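Local coordinates for protein phosphonopyruvate hydrolase (Variovorax sp., PDB 2HJP) that hydrolyses phosphonopyruvate to pyruvate and phosphate, cleaving its phosphorus-carbon bond with the help of a divalent metal cation such as magnesium, at residues 87-92 / 138-143; 251-256 / 260-265. All coordinates share one frame; numbering follows the deposited sequence.

Interaction 1. Residues 87-92 / 138-143; sequences GNAVNV and IAAATA
The flat groups that meet here are peptide units: Val92 CG1 lies over one face of the Ala140-Ala141 peptide, 3.7 Å from Ala141 N and almost straight above it, while Ala140 CB sits obliquely off the Ala89 carbonyl, 3.5 Å from Ala89 O and tilted out of its plane. The two helices, 89-102 and 131-144, follow successive strands of the TIM barrel, 78-81 and 106-110, and pack side by side around its outside. Small residues let them come close, with Ala89 CA and Ala140 CA 5.9 Å apart. The methyls of these two alanines touch, CB to CB, at 4.0 Å. Val92 reaches across with one branch: its CG1 is anti to the backbone N (chi1 173°), which carries it to Ala141, where it also meets CB at 3.7 Å. All four touching residues are buried. Met109 of strand 106-110 packs on Val92 and Val152 of strand 151-156 on Ala141, tying the helix pair to the barrel wall, and Tyr288 of the second subunit covers Ala140. Beside the contact, the Asn88 amide caps the start of helix 89-102. Its ND2 is hydrogen-bonded to Lys116 O of the third subunit, so the cap is anchored at both ends of the amide. Asn88 OD1 grips two backbone N-H groups of the first turn: a weak, bent bond from Val90 N at 2.8 Å, and a straighter one from Asn91 N at 3.2 Å, with a C=O...N angle of 164°.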
ATOM      1  N   GLY A  87      -7.830   7.410  16.455  1.00 24.72           N
ATOM      2  CA  GLY A  87      -9.221   7.161  16.777  1.00 22.34           C
ATOM      3  C   GLY A  87      -9.386   7.017  18.272  1.00 22.71           C
ATOM      4  O   GLY A  87      -8.573   7.555  19.026  1.00 22.24           O
ATOM      5  N   ASN A  88     -10.411   6.304  18.715  1.00 20.15           N
ATOM      6  CA  ASN A  88     -10.620   6.176  20.140  1.00 19.69           C
ATOM      7  C   ASN A  88      -9.953   4.880  20.631  1.00 18.60           C
ATOM      8  O   ASN A  88      -9.245   4.210  19.903  1.00 20.07           O
ATOM      9  CB  ASN A  88     -12.133   6.149  20.449  1.00 17.95           C
ATOM     10  CG  ASN A  88     -12.863   5.012  19.732  1.00 19.09           C
ATOM     11  OD1 ASN A  88     -12.254   3.996  19.315  1.00 17.85           O
ATOM     12  ND2 ASN A  88     -14.175   5.176  19.569  1.00 18.92           N
ATOM     13  N   ALA A  89     -10.242   4.489  21.864  1.00 19.30           N
ATOM     14  CA  ALA A  89      -9.628   3.272  22.428  1.00 17.54           C
ATOM     15  C   ALA A  89      -9.890   2.047  21.591  1.00 17.95           C
ATOM     16  O   ALA A  89      -9.073   1.118  21.571  1.00 17.34           O
ATOM     17  CB  ALA A  89     -10.115   3.026  23.910  1.00 17.52           C
ATOM     18  N   VAL A  90     -11.017   2.003  20.889  1.00 18.15           N
ATOM     19  CA  VAL A  90     -11.271   0.822  20.072  1.00 17.38           C
ATOM     20  C   VAL A  90     -10.247   0.798  18.903  1.00 18.66           C
ATOM     21  O   VAL A  90      -9.666  -0.239  18.638  1.00 18.33           O
ATOM     22  CB  VAL A  90     -12.691   0.816  19.540  1.00 20.45           C
ATOM     23  CG1 VAL A  90     -12.882  -0.371  18.566  1.00 17.45           C
ATOM     24  CG2 VAL A  90     -13.689   0.726  20.715  1.00 19.10           C
ATOM     25  N   ASN A  91     -10.013   1.934  18.245  1.00 16.44           N
ATOM     26  CA  ASN A  91      -9.040   1.989  17.154  1.00 18.64           C
ATOM     27  C   ASN A  91      -7.679   1.626  17.750  1.00 17.44           C
ATOM     28  O   ASN A  91      -6.959   0.870  17.155  1.00 19.54           O
ATOM     29  CB  ASN A  91      -8.974   3.406  16.544  1.00 18.45           C
ATOM     30  CG  ASN A  91     -10.249   3.775  15.856  1.00 22.79           C
ATOM     31  OD1 ASN A  91     -10.515   3.288  14.741  1.00 26.98           O
ATOM     32  ND2 ASN A  91     -11.074   4.584  16.496  1.00 21.61           N
ATOM     33  N   VAL A  92      -7.355   2.152  18.937  1.00 15.61           N
ATOM     34  CA  VAL A  92      -6.070   1.837  19.594  1.00 17.01           C
ATOM     35  C   VAL A  92      -5.846   0.341  19.706  1.00 18.13           C
ATOM     36  O   VAL A  92      -4.792  -0.210  19.350  1.00 18.84           O
ATOM     37  CB  VAL A  92      -5.971   2.496  20.991  1.00 16.41           C
ATOM     38  CG1 VAL A  92      -4.709   2.005  21.729  1.00 15.51           C
ATOM     39  CG2 VAL A  92      -5.942   3.996  20.841  1.00 15.40           C
ATOM     40  N   ILE A 138      -4.816   4.206  26.806  1.00 17.89           N
ATOM     41  CA  ILE A 138      -3.545   3.620  27.218  1.00 17.51           C
ATOM     42  C   ILE A 138      -3.792   2.181  27.689  1.00 16.72           C
ATOM     43  O   ILE A 138      -3.029   1.277  27.347  1.00 17.40           O
ATOM     44  CB  ILE A 138      -2.986   4.454  28.409  1.00 18.63           C
ATOM     45  CG1 ILE A 138      -2.463   5.783  27.848  1.00 19.68           C
ATOM     46  CG2 ILE A 138      -1.875   3.684  29.176  1.00 18.89           C
ATOM     47  CD1 ILE A 138      -1.264   5.720  26.861  1.00 21.90           C
ATOM     48  N   ALA A 139      -4.857   1.963  28.486  1.00 17.77           N
ATOM     49  CA  ALA A 139      -5.163   0.596  28.964  1.00 16.60           C
ATOM     50  C   ALA A 139      -5.455  -0.314  27.751  1.00 18.33           C
ATOM     51  O   ALA A 139      -5.064  -1.490  27.744  1.00 19.40           O
ATOM     52  CB  ALA A 139      -6.382   0.613  29.943  1.00 17.38           C
ATOM     53  N   ALA A 140      -6.155   0.223  26.735  1.00 18.48           N
ATOM     54  CA  ALA A 140      -6.420  -0.569  25.500  1.00 16.36           C
ATOM     55  C   ALA A 140      -5.083  -0.930  24.810  1.00 17.56           C
ATOM     56  O   ALA A 140      -4.944  -2.050  24.265  1.00 17.07           O
ATOM     57  CB  ALA A 140      -7.315   0.230  24.499  1.00 15.90           C
ATOM     58  N   ALA A 141      -4.119   0.006  24.805  1.00 16.47           N
ATOM     59  CA  ALA A 141      -2.854  -0.244  24.167  1.00 15.96           C
ATOM     60  C   ALA A 141      -2.095  -1.312  24.906  1.00 17.42           C
ATOM     61  O   ALA A 141      -1.545  -2.227  24.264  1.00 16.16           O
ATOM     62  CB  ALA A 141      -1.988   1.048  24.080  1.00 17.08           C
ATOM     63  N   THR A 142      -2.024  -1.201  26.246  1.00 16.25           N
ATOM     64  CA  THR A 142      -1.313  -2.228  26.994  1.00 18.32           C
ATOM     65  C   THR A 142      -2.024  -3.575  26.963  1.00 18.86           C
ATOM     66  O   THR A 142      -1.368  -4.610  27.036  1.00 18.15           O
ATOM     67  CB  THR A 142      -1.018  -1.844  28.474  1.00 19.03           C
ATOM     68  OG1 THR A 142      -2.263  -1.628  29.180  1.00 19.63           O
ATOM     69  CG2 THR A 142      -0.094  -0.580  28.518  1.00 18.09           C
ATOM     70  N   ALA A 143      -3.351  -3.566  26.874  1.00 19.80           N
ATOM     71  CA  ALA A 143      -4.128  -4.833  26.759  1.00 18.49           C
ATOM     72  C   ALA A 143      -3.858  -5.483  25.364  1.00 19.73           C
ATOM     73  O   ALA A 143      -3.766  -6.713  25.227  1.00 17.74           O
ATOM     74  CB  ALA A 143      -5.676  -4.540  26.872  1.00 17.98           C
TER

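Interaction 2. Residues 251-256 / 260-265; sequences ARIRRD and REVDAA
Arg252 leans from the last turns of helix 237-256 across Val262, which belongs to the chain that follows the helix. From CB its chain runs out extended through CG and CD, then bends at chi3 (62°), and this kink lays the guanidinium over the valine. NE and CZ pass Val262 CG2, CZ at 3.6 Å, and NH1 approaches the same methyl to 3.5 Å, so the branch covers one face of the group toward its rim. At the tip, NH2 stands obliquely, 4.0 Å from Glu261 O. Val262 is modelled in two conformers and these distances belong to one, so the touch of Arg252 on Val262 CG2 is provisional; beneath it the side chain of Ile253 packs as well, though that fit is too tight to be reliable. One turn on, Asp256 OD2 rests 3.3 Å from Glu261 CB. A water bridges the segments, giving a hydrogen bond to Asp256 OD2 at 2.6 Å and accepting one from Val262 N at 3.1 Å. Phe36 of the fourth subunit packs on Ile253, and Arg240 of that subunit forms a salt bridge with Asp263. The helix end is thus joined to the returning chain by the water bridge and, provisionally, by the guanidinium over the valine methyl. With Asp256 OD2 and Glu261 OE2 4.2 Å apart and their carboxylate planes turned by 57°, the like charges may raise the pKa of one acid slightly, an effect the water bound to Asp256 may soften.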
ATOM      1  N   ALA A 251      20.434  24.429  -5.582  1.00 20.07           N
ATOM      2  CA  ALA A 251      20.680  25.846  -5.931  1.00 19.15           C
ATOM      3  C   ALA A 251      22.053  25.941  -6.601  1.00 18.54           C
ATOM      4  O   ALA A 251      22.211  26.681  -7.565  1.00 20.31           O
ATOM      5  CB  ALA A 251      20.630  26.714  -4.680  1.00 18.38           C
ATOM      6  N   ARG A 252      23.058  25.211  -6.113  1.00 21.00           N
ATOM      7  CA  ARG A 252      24.361  25.242  -6.755  1.00 20.34           C
ATOM      8  C   ARG A 252      24.326  24.678  -8.174  1.00 21.11           C
ATOM      9  O   ARG A 252      24.942  25.261  -9.101  1.00 21.08           O
ATOM     10  CB  ARG A 252      25.420  24.462  -5.964  1.00 23.64           C
ATOM     11  CG  ARG A 252      25.769  25.137  -4.638  1.00 29.11           C
ATOM     12  CD  ARG A 252      26.746  24.365  -3.734  1.00 32.67           C
ATOM     13  NE  ARG A 252      28.066  24.167  -4.364  1.00 38.26           N
ATOM     14  CZ  ARG A 252      28.958  23.226  -3.999  1.00 40.70           C
ATOM     15  NH1 ARG A 252      28.682  22.351  -3.001  1.00 40.24           N
ATOM     16  NH2 ARG A 252      30.142  23.183  -4.610  1.00 38.82           N
ATOM     17  N   ILE A 253      23.627  23.552  -8.369  1.00 18.86           N
ATOM     18  CA  ILE A 253      23.569  22.926  -9.689  1.00 18.26           C
ATOM     19  C   ILE A 253      22.935  23.893 -10.686  1.00 19.04           C
ATOM     20  O   ILE A 253      23.386  24.015 -11.800  1.00 17.30           O
ATOM     21  CB  ILE A 253      22.782  21.554  -9.620  1.00 17.70           C
ATOM     22  CG1 ILE A 253      23.652  20.477  -8.928  1.00 22.21           C
ATOM     23  CG2 ILE A 253      22.441  21.025 -11.030  1.00 16.53           C
ATOM     24  CD1 ILE A 253      24.354  20.824  -7.629  1.00 33.35           C
ATOM     25  N   ARG A 254      21.912  24.616 -10.251  1.00 19.95           N
ATOM     26  CA  ARG A 254      21.235  25.555 -11.143  1.00 22.91           C
ATOM     27  C   ARG A 254      22.087  26.817 -11.437  1.00 25.25           C
ATOM     28  O   ARG A 254      22.058  27.333 -12.556  1.00 24.09           O
ATOM     29  CB  ARG A 254      19.832  25.856 -10.580  1.00 23.34           C
ATOM     30  CG  ARG A 254      18.805  24.898 -11.357  0.50 25.54           C
ATOM     31  CD  ARG A 254      18.681  25.312 -12.802  0.50 27.27           C
ATOM     32  NE  ARG A 254      17.304  25.775 -13.049  0.50 29.95           N
ATOM     33  CZ  ARG A 254      16.941  26.946 -13.592  0.50 29.08           C
ATOM     34  NH1 ARG A 254      16.444  27.946 -12.858  0.50 28.17           N
ATOM     35  NH2 ARG A 254      17.069  27.110 -14.906  0.50 30.35           N
ATOM     36  N   ARG A 255      22.859  27.260 -10.453  1.00 23.94           N
ATOM     37  CA  ARG A 255      23.746  28.414 -10.577  1.00 26.38           C
ATOM     38  C   ARG A 255      24.949  28.005 -11.459  1.00 25.38           C
ATOM     39  O   ARG A 255      25.361  28.747 -12.361  1.00 26.42           O
ATOM     40  CB  ARG A 255      24.200  28.779  -9.150  1.00 27.24           C
ATOM     41  CG  ARG A 255      24.660  30.159  -8.871  1.00 33.82           C
ATOM     42  CD  ARG A 255      24.420  30.478  -7.359  1.00 32.55           C
ATOM     43  NE  ARG A 255      25.048  29.483  -6.494  1.00 34.09           N
ATOM     44  CZ  ARG A 255      24.523  29.042  -5.351  1.00 33.75           C
ATOM     45  NH1 ARG A 255      23.342  29.490  -4.928  1.00 33.70           N
ATOM     46  NH2 ARG A 255      25.215  28.196  -4.581  1.00 35.61           N
ATOM     47  N   ASP A 256      25.515  26.822 -11.221  1.00 25.49           N
ATOM     48  CA  ASP A 256      26.663  26.341 -12.007  1.00 24.73           C
ATOM     49  C   ASP A 256      26.294  25.770 -13.404  1.00 25.21           C
ATOM     50  O   ASP A 256      27.168  25.532 -14.250  1.00 24.70           O
ATOM     51  CB  ASP A 256      27.386  25.225 -11.280  1.00 26.42           C
ATOM     52  CG  ASP A 256      27.966  25.646  -9.963  1.00 24.88           C
ATOM     53  OD1 ASP A 256      28.004  26.846  -9.640  1.00 24.32           O
ATOM     54  OD2 ASP A 256      28.378  24.734  -9.263  1.00 27.25           O
ATOM     55  N   ARG A 260      29.426  19.639 -12.410  1.00 28.53           N
ATOM     56  CA  ARG A 260      30.901  19.566 -12.472  1.00 29.24           C
ATOM     57  C   ARG A 260      31.613  19.967 -11.180  1.00 29.88           C
ATOM     58  O   ARG A 260      32.639  19.382 -10.880  1.00 32.13           O
ATOM     59  CB  ARG A 260      31.454  20.410 -13.653  1.00 30.36           C
ATOM     60  CG  ARG A 260      32.996  20.517 -13.739  1.00 31.20           C
ATOM     61  CD  ARG A 260      33.446  21.462 -14.912  1.00 33.45           C
ATOM     62  N   GLU A 261      31.063  20.937 -10.445  1.00 30.00           N
ATOM     63  CA  GLU A 261      31.595  21.505  -9.188  1.00 30.79           C
ATOM     64  C   GLU A 261      31.085  20.788  -7.957  1.00 29.53           C
ATOM     65  O   GLU A 261      31.817  20.507  -7.031  1.00 29.85           O
ATOM     66  CB  GLU A 261      31.104  22.928  -8.970  1.00 33.01           C
ATOM     67  CG  GLU A 261      31.994  24.033  -9.341  1.00 38.07           C
ATOM     68  CD  GLU A 261      32.462  23.845 -10.751  1.00 41.17           C
ATOM     69  OE1 GLU A 261      33.489  23.137 -10.938  1.00 40.78           O
ATOM     70  OE2 GLU A 261      31.779  24.389 -11.656  1.00 45.07           O
ATOM     71  N   VAL A 262      29.797  20.507  -7.958  1.00 26.11           N
ATOM     72  CA  VAL A 262      29.198  19.904  -6.820  1.00 24.45           C
ATOM     73  C   VAL A 262      29.518  18.439  -6.667  1.00 23.67           C
ATOM     74  O   VAL A 262      29.468  17.906  -5.577  1.00 25.15           O
ATOM     75  CB  VAL A 262      27.671  20.185  -6.897  1.00 25.24           C
ATOM     76  CG1 VAL A 262      26.989  19.024  -7.497  0.50 23.85           C
ATOM     77  CG2 VAL A 262      27.148  20.607  -5.585  0.50 26.18           C
ATOM     78  N   ASP A 263      29.877  17.766  -7.741  1.00 23.01           N
ATOM     79  CA  ASP A 263      30.117  16.355  -7.637  1.00 24.25           C
ATOM     80  C   ASP A 263      31.160  15.965  -6.605  1.00 25.41           C
ATOM     81  O   ASP A 263      30.889  15.080  -5.803  1.00 25.93           O
ATOM     82  CB  ASP A 263      30.511  15.763  -8.996  1.00 23.57           C
ATOM     83  CG  ASP A 263      30.730  14.277  -8.917  1.00 26.70           C
ATOM     84  OD1 ASP A 263      31.898  13.863  -8.820  1.00 25.28           O
ATOM     85  OD2 ASP A 263      29.727  13.503  -8.922  1.00 26.11           O
ATOM     86  N   ALA A 264      32.319  16.644  -6.600  1.00 23.88           N
ATOM     87  CA  ALA A 264      33.431  16.269  -5.687  1.00 27.26           C
ATOM     88  C   ALA A 264      33.097  16.194  -4.208  1.00 27.13           C
ATOM     89  O   ALA A 264      33.511  15.274  -3.509  1.00 31.78           O
ATOM     90  CB  ALA A 264      34.613  17.219  -5.890  1.00 25.49           C
ATOM     91  N   ALA A 265      32.310  17.142  -3.753  1.00 27.61           N
ATOM     92  CA  ALA A 265      31.907  17.272  -2.371  1.00 26.79           C
ATOM     93  C   ALA A 265      30.907  16.159  -1.941  1.00 25.94           C
ATOM     94  O   ALA A 265      30.939  15.640  -0.798  1.00 26.84           O
ATOM     95  CB  ALA A 265      31.252  18.690  -2.172  1.00 27.16           C
TER
HETATM   96  O   HOH W   1      28.311  22.302 -10.053  1.00 25.65           O
HETATM   97  O   HOH W   2      28.517  22.474 -13.710  1.00 27.80           O

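In the fold
Interaction 1 and interaction 2 do not touch: their centres lie 51 Å apart, their nearest atoms about 40 Å, on opposite sides of the chain's centre. Interaction 1 belongs to the barrel, and the side chain of Val92 is about 12 Å from that of the magnesium ligand Asp81. Interaction 2, away from the active site, sits where helix 237-256, which follows the last barrel strand, ends; Ile253 and Arg254 pack on Phe36 and Ala34 of the fourth subunit, consistent with the helix swap known in this superfamily. Both contacts lie at subunit interfaces, but with different partners: helix 278-288 of the second subunit packs on interaction 1, which also meets the third.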